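Local coordinates for soluble lytic murein transglycosylase (Escherichia coli, PDB 1QSA), which cleaves the glycosidic bonds between N-acetylmuramic acid and N-acetylglucosamine in peptidoglycan, working from the chain ends and leaving a 1,6-anhydro bond in the N-acetylmuramic acid, at residues S402-A405 with N406-S410; S412-E415 with Q416-A420. All coordinates share one frame; numbering follows the deposited sequence.

Contact 1 of 2, residues S402-A405 with N406-S410; sequences SEWA and NLVKS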
loop_
_atom_site.group_PDB
_atom_site.type_symbol
_atom_site.label_atom_id
_atom_site.label_comp_id
_atom_site.label_asym_id
_atom_site.label_seq_id
_atom_site.Cartn_x
_atom_site.Cartn_y
_atom_site.Cartn_z
ATOM N N SER A 402 12.903 9.089 -6.624
ATOM C CA SER A 402 12.296 9.401 -7.919
ATOM C C SER A 402 13.306 9.277 -9.053
ATOM O O SER A 402 12.971 8.799 -10.140
ATOM C CB SER A 402 11.691 10.802 -7.897
ATOM O OG SER A 402 10.699 10.862 -6.891
ATOM N N GLU A 403 14.526 9.762 -8.822
ATOM C CA GLU A 403 15.574 9.640 -9.837
ATOM C C GLU A 403 15.934 8.171 -10.048
ATOM O O GLU A 403 16.069 7.716 -11.181
ATOM C CB GLU A 403 16.835 10.392 -9.418
ATOM C CG GLU A 403 16.702 11.899 -9.432
ATOM C CD GLU A 403 17.080 12.566 -10.756
ATOM O OE1 GLU A 403 17.209 11.898 -11.812
ATOM O OE2 GLU A 403 17.228 13.804 -10.725
ATOM N N TRP A 404 16.100 7.439 -8.946
ATOM C CA TRP A 404 16.465 6.027 -9.007
ATOM C C TRP A 404 15.397 5.233 -9.756
ATOM O O TRP A 404 15.717 4.324 -10.534
ATOM C CB TRP A 404 16.650 5.474 -7.590
ATOM C CG TRP A 404 17.305 4.124 -7.513
ATOM C CD1 TRP A 404 16.742 2.965 -7.061
ATOM C CD2 TRP A 404 18.684 3.817 -7.788
ATOM N NE1 TRP A 404 17.686 1.956 -7.025
ATOM C CE2 TRP A 404 18.885 2.451 -7.465
ATOM C CE3 TRP A 404 19.769 4.568 -8.259
ATOM C CZ2 TRP A 404 20.131 1.820 -7.599
ATOM C CZ3 TRP A 404 21.009 3.943 -8.391
ATOM C CH2 TRP A 404 21.178 2.581 -8.061
ATOM N N ALA A 405 14.136 5.606 -9.543
ATOM C CA ALA A 405 13.014 4.926 -10.180
ATOM C C ALA A 405 13.157 4.979 -11.697
ATOM O O ALA A 405 12.911 3.989 -12.377
ATOM C CB ALA A 405 11.692 5.551 -9.742
ATOM N N ASN A 406 13.570 6.133 -12.222
ATOM C CA ASN A 406 13.767 6.289 -13.667
ATOM C C ASN A 406 14.948 5.468 -14.149
ATOM O O ASN A 406 14.907 4.887 -15.225
ATOM C CB ASN A 406 14.049 7.751 -14.027
ATOM C CG ASN A 406 12.821 8.610 -13.999
ATOM O OD1 ASN A 406 11.701 8.110 -13.917
ATOM N ND2 ASN A 406 13.018 9.924 -14.103
ATOM N N LEU A 407 16.012 5.446 -13.354
ATOM C CA LEU A 407 17.216 4.717 -13.711
ATOM C C LEU A 407 17.024 3.190 -13.785
ATOM O O LEU A 407 17.507 2.545 -14.721
ATOM C CB LEU A 407 18.333 5.101 -12.729
ATOM C CG LEU A 407 19.803 4.891 -13.092
ATOM C CD1 LEU A 407 20.098 5.395 -14.496
ATOM C CD2 LEU A 407 20.657 5.631 -12.068
ATOM N N VAL A 408 16.240 2.622 -12.873
ATOM C CA VAL A 408 16.028 1.172 -12.860
ATOM C C VAL A 408 14.885 0.697 -13.760
ATOM O O VAL A 408 14.826 -0.470 -14.140
ATOM C CB VAL A 408 15.803 0.642 -11.413
ATOM C CG1 VAL A 408 16.964 1.043 -10.533
ATOM C CG2 VAL A 408 14.504 1.183 -10.829
ATOM N N LYS A 409 14.013 1.617 -14.146
ATOM C CA LYS A 409 12.857 1.289 -14.974
ATOM C C LYS A 409 13.213 0.851 -16.398
ATOM O O LYS A 409 14.083 1.441 -17.046
ATOM C CB LYS A 409 11.913 2.496 -15.015
ATOM C CG LYS A 409 10.542 2.244 -15.624
ATOM C CD LYS A 409 9.696 3.501 -15.527
ATOM C CE LYS A 409 10.316 4.647 -16.329
ATOM N NZ LYS A 409 9.858 5.997 -15.882
ATOM N N SER A 410 12.560 -0.212 -16.858
ATOM C CA SER A 410 12.757 -0.728 -18.215
ATOM C C SER A 410 14.161 -1.256 -18.518
ATOM O O SER A 410 14.559 -1.332 -19.677
ATOM C CB SER A 410 12.391 0.357 -19.235
ATOM O OG SER A 410 11.141 0.947 -18.911
HETATM O O HOH W 1 10.546 8.830 -11.303
#

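Contact 2 of 2, residues S412-E415 with Q416-A420; sequences SKTE and QAQLA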
loop_
_atom_site.group_PDB
_atom_site.type_symbol
_atom_site.label_atom_id
_atom_site.label_comp_id
_atom_site.label_asym_id
_atom_site.label_seq_id
_atom_site.Cartn_x
_atom_site.Cartn_y
_atom_site.Cartn_z
ATOM N N SER A 412 17.263 -4.303 -18.030
ATOM C CA SER A 412 17.298 -5.761 -17.974
ATOM C C SER A 412 17.476 -6.202 -16.526
ATOM O O SER A 412 17.887 -5.408 -15.680
ATOM C CB SER A 412 18.455 -6.311 -18.808
ATOM O OG SER A 412 19.705 -6.034 -18.199
ATOM N N LYS A 413 17.184 -7.468 -16.243
ATOM C CA LYS A 413 17.338 -7.984 -14.888
ATOM C C LYS A 413 18.794 -7.875 -14.449
ATOM O O LYS A 413 19.079 -7.598 -13.285
ATOM C CB LYS A 413 16.860 -9.442 -14.792
ATOM C CG LYS A 413 15.497 -9.604 -14.154
ATOM C CD LYS A 413 15.299 -11.031 -13.654
ATOM C CE LYS A 413 14.171 -11.113 -12.624
ATOM N NZ LYS A 413 14.133 -12.420 -11.905
ATOM N N THR A 414 19.714 -8.092 -15.388
ATOM C CA THR A 414 21.143 -8.002 -15.105
ATOM C C THR A 414 21.512 -6.576 -14.722
ATOM O O THR A 414 22.239 -6.360 -13.746
ATOM C CB THR A 414 21.991 -8.457 -16.316
ATOM O OG1 THR A 414 21.729 -9.842 -16.572
ATOM C CG2 THR A 414 23.480 -8.269 -16.040
ATOM N N GLU A 415 21.018 -5.613 -15.497
ATOM C CA GLU A 415 21.280 -4.203 -15.219
ATOM C C GLU A 415 20.659 -3.803 -13.881
ATOM O O GLU A 415 21.292 -3.097 -13.096
ATOM C CB GLU A 415 20.738 -3.313 -16.341
ATOM C CG GLU A 415 21.518 -3.429 -17.651
ATOM C CD GLU A 415 20.870 -2.691 -18.818
ATOM O OE1 GLU A 415 19.622 -2.624 -18.894
ATOM O OE2 GLU A 415 21.623 -2.190 -19.682
ATOM N N GLN A 416 19.443 -4.274 -13.608
ATOM C CA GLN A 416 18.782 -3.938 -12.337
ATOM C C GLN A 416 19.539 -4.519 -11.134
ATOM O O GLN A 416 19.619 -3.877 -10.069
ATOM C CB GLN A 416 17.311 -4.363 -12.364
ATOM C CG GLN A 416 16.494 -3.541 -13.369
ATOM C CD GLN A 416 15.135 -4.144 -13.675
ATOM O OE1 GLN A 416 15.008 -5.356 -13.815
ATOM N NE2 GLN A 416 14.117 -3.296 -13.815
ATOM N N ALA A 417 20.140 -5.700 -11.314
ATOM C CA ALA A 417 20.928 -6.339 -10.255
ATOM C C ALA A 417 22.249 -5.584 -10.051
ATOM O O ALA A 417 22.724 -5.433 -8.924
ATOM C CB ALA A 417 21.187 -7.826 -10.598
ATOM N N GLN A 418 22.844 -5.109 -11.148
ATOM C CA GLN A 418 24.078 -4.330 -11.045
ATOM C C GLN A 418 23.779 -3.035 -10.302
ATOM O O GLN A 418 24.551 -2.631 -9.448
ATOM C CB GLN A 418 24.634 -3.976 -12.419
ATOM C CG GLN A 418 25.231 -5.136 -13.187
ATOM C CD GLN A 418 25.731 -4.685 -14.541
ATOM O OE1 GLN A 418 24.980 -4.116 -15.337
ATOM N NE2 GLN A 418 27.004 -4.926 -14.811
ATOM N N LEU A 419 22.669 -2.381 -10.654
ATOM C CA LEU A 419 22.275 -1.136 -9.997
ATOM C C LEU A 419 21.991 -1.385 -8.502
ATOM O O LEU A 419 22.395 -0.600 -7.641
ATOM C CB LEU A 419 21.062 -0.508 -10.711
ATOM C CG LEU A 419 21.359 0.158 -12.072
ATOM C CD1 LEU A 419 20.072 0.554 -12.782
ATOM C CD2 LEU A 419 22.252 1.387 -11.854
ATOM N N ALA A 420 21.322 -2.493 -8.193
ATOM C CA ALA A 420 21.039 -2.839 -6.797
ATOM C C ALA A 420 22.363 -2.987 -6.028
ATOM O O ALA A 420 22.538 -2.405 -4.956
ATOM C CB ALA A 420 20.232 -4.145 -6.718
#

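Contact 1 of 2, residues S402-A405 with N406-S410
V408 sets one methyl over a face of the W404 indole, four residues back along the same helix. The evidence for a CH-pi contact is that V408 CG1 sits 3.9 Å from the centroid of the five-membered ring of W404 and only 17° off the ring normal; shifted from the ring centre toward its outer atoms, it has W404 NE1 as its closest ring atom, and NE1 also makes a weak hydrogen bond to L431 O. The indole reaches this position because its CG lies anti to the backbone N (chi1 -168°). L407 comes at the other end of the ring system, CD2 standing 4.1 Å from W404 CE3 and slanting in toward the six-membered ring. Beneath these side chains the backbone closes normally: V408 N donates to W404 O at 2.9 Å, and L407 N to E403 O at 3.1 Å. The last turn slackens, since the bond from K409 N to A405 O is weak and K409 is the first residue to leave helical angles. On the polar flank a water donates to both S402 O (2.7 Å) and N406 OD1 (2.9 Å), tying the amide to the carbonyl one turn earlier, while K409 NZ adds a weak bond to N406 OD1. N406 ND2 is taken up by T67 O, and the buried E403 carboxylate by Y40 and R387. The C-terminal half of helix 397-408 thus faces several elements at once: W404 packs on helices 383-393, 413-425 and 429-438, whereas S402, E403 and N406 lean on P69 at the start of helix 69-84.

Contact 2 of 2, residues S412-E415 with Q416-A420
Q416 N to S412 O, at 2.8 Å, opens a ladder of i to i+4 backbone bonds that A417, Q418 and L419 continue to K413, T414 and E415. S412 is the N-cap, and the bonds run both ways between it and E415: E415 N donates to S412 OG at 3.0 Å, and S412 N to E415 OE1 at 3.0 Å and nearly straight (171°). This reciprocal pair is a capping box; the backbone N-H meets OE1 on its anti side, 20° out of the carboxylate plane. Q416 lies alongside the first turn, its CG 3.3 Å from S412 O. With CG anti to the carbonyl carbon (chi1 -67°) and the chain extended beyond it, the amide runs back alongside S412 O, where Q416 OE1 comes 3.7 Å from K413 CA and NE2 makes a probable hydrogen bond to V408 O at the end of the preceding helix. A leucine here would probably leave V408 O without this donor and the turn between the two helices less firmly fixed. Q418, two residues further on, makes a similar approach on another side of the helix: its CG rests 3.3 Å from T414 O and its NE2 reaches N374 O. Around this first part of helix 413-425, L419 packs on W404 and V408 of helix 397-408 and on T380 of helix 378-381, while A420 faces A435 and T436 of helix 429-438.

In the fold
Contact 1 ends helix 397-408 and contact 2 begins helix 413-425, consecutive helices of the L domain, away from the predicted active site; their centres lie about 11 Å apart. Both are partly buried, contact 1 the more so: four of its eight touching residues are buried and one exposed, against three and two, and its centre lies about 20 Å from the chain centre, that of contact 2 about 25 Å. Residues 402-410 join an apolar tryptophan-centred side to a hydrated flank where the helix ends, whereas residues 412-420 rely on polar capping and extended glutamines. The Q416 amide and L419 link the two directly. Helix 429-438 lies against both, touched by W404 and by A420.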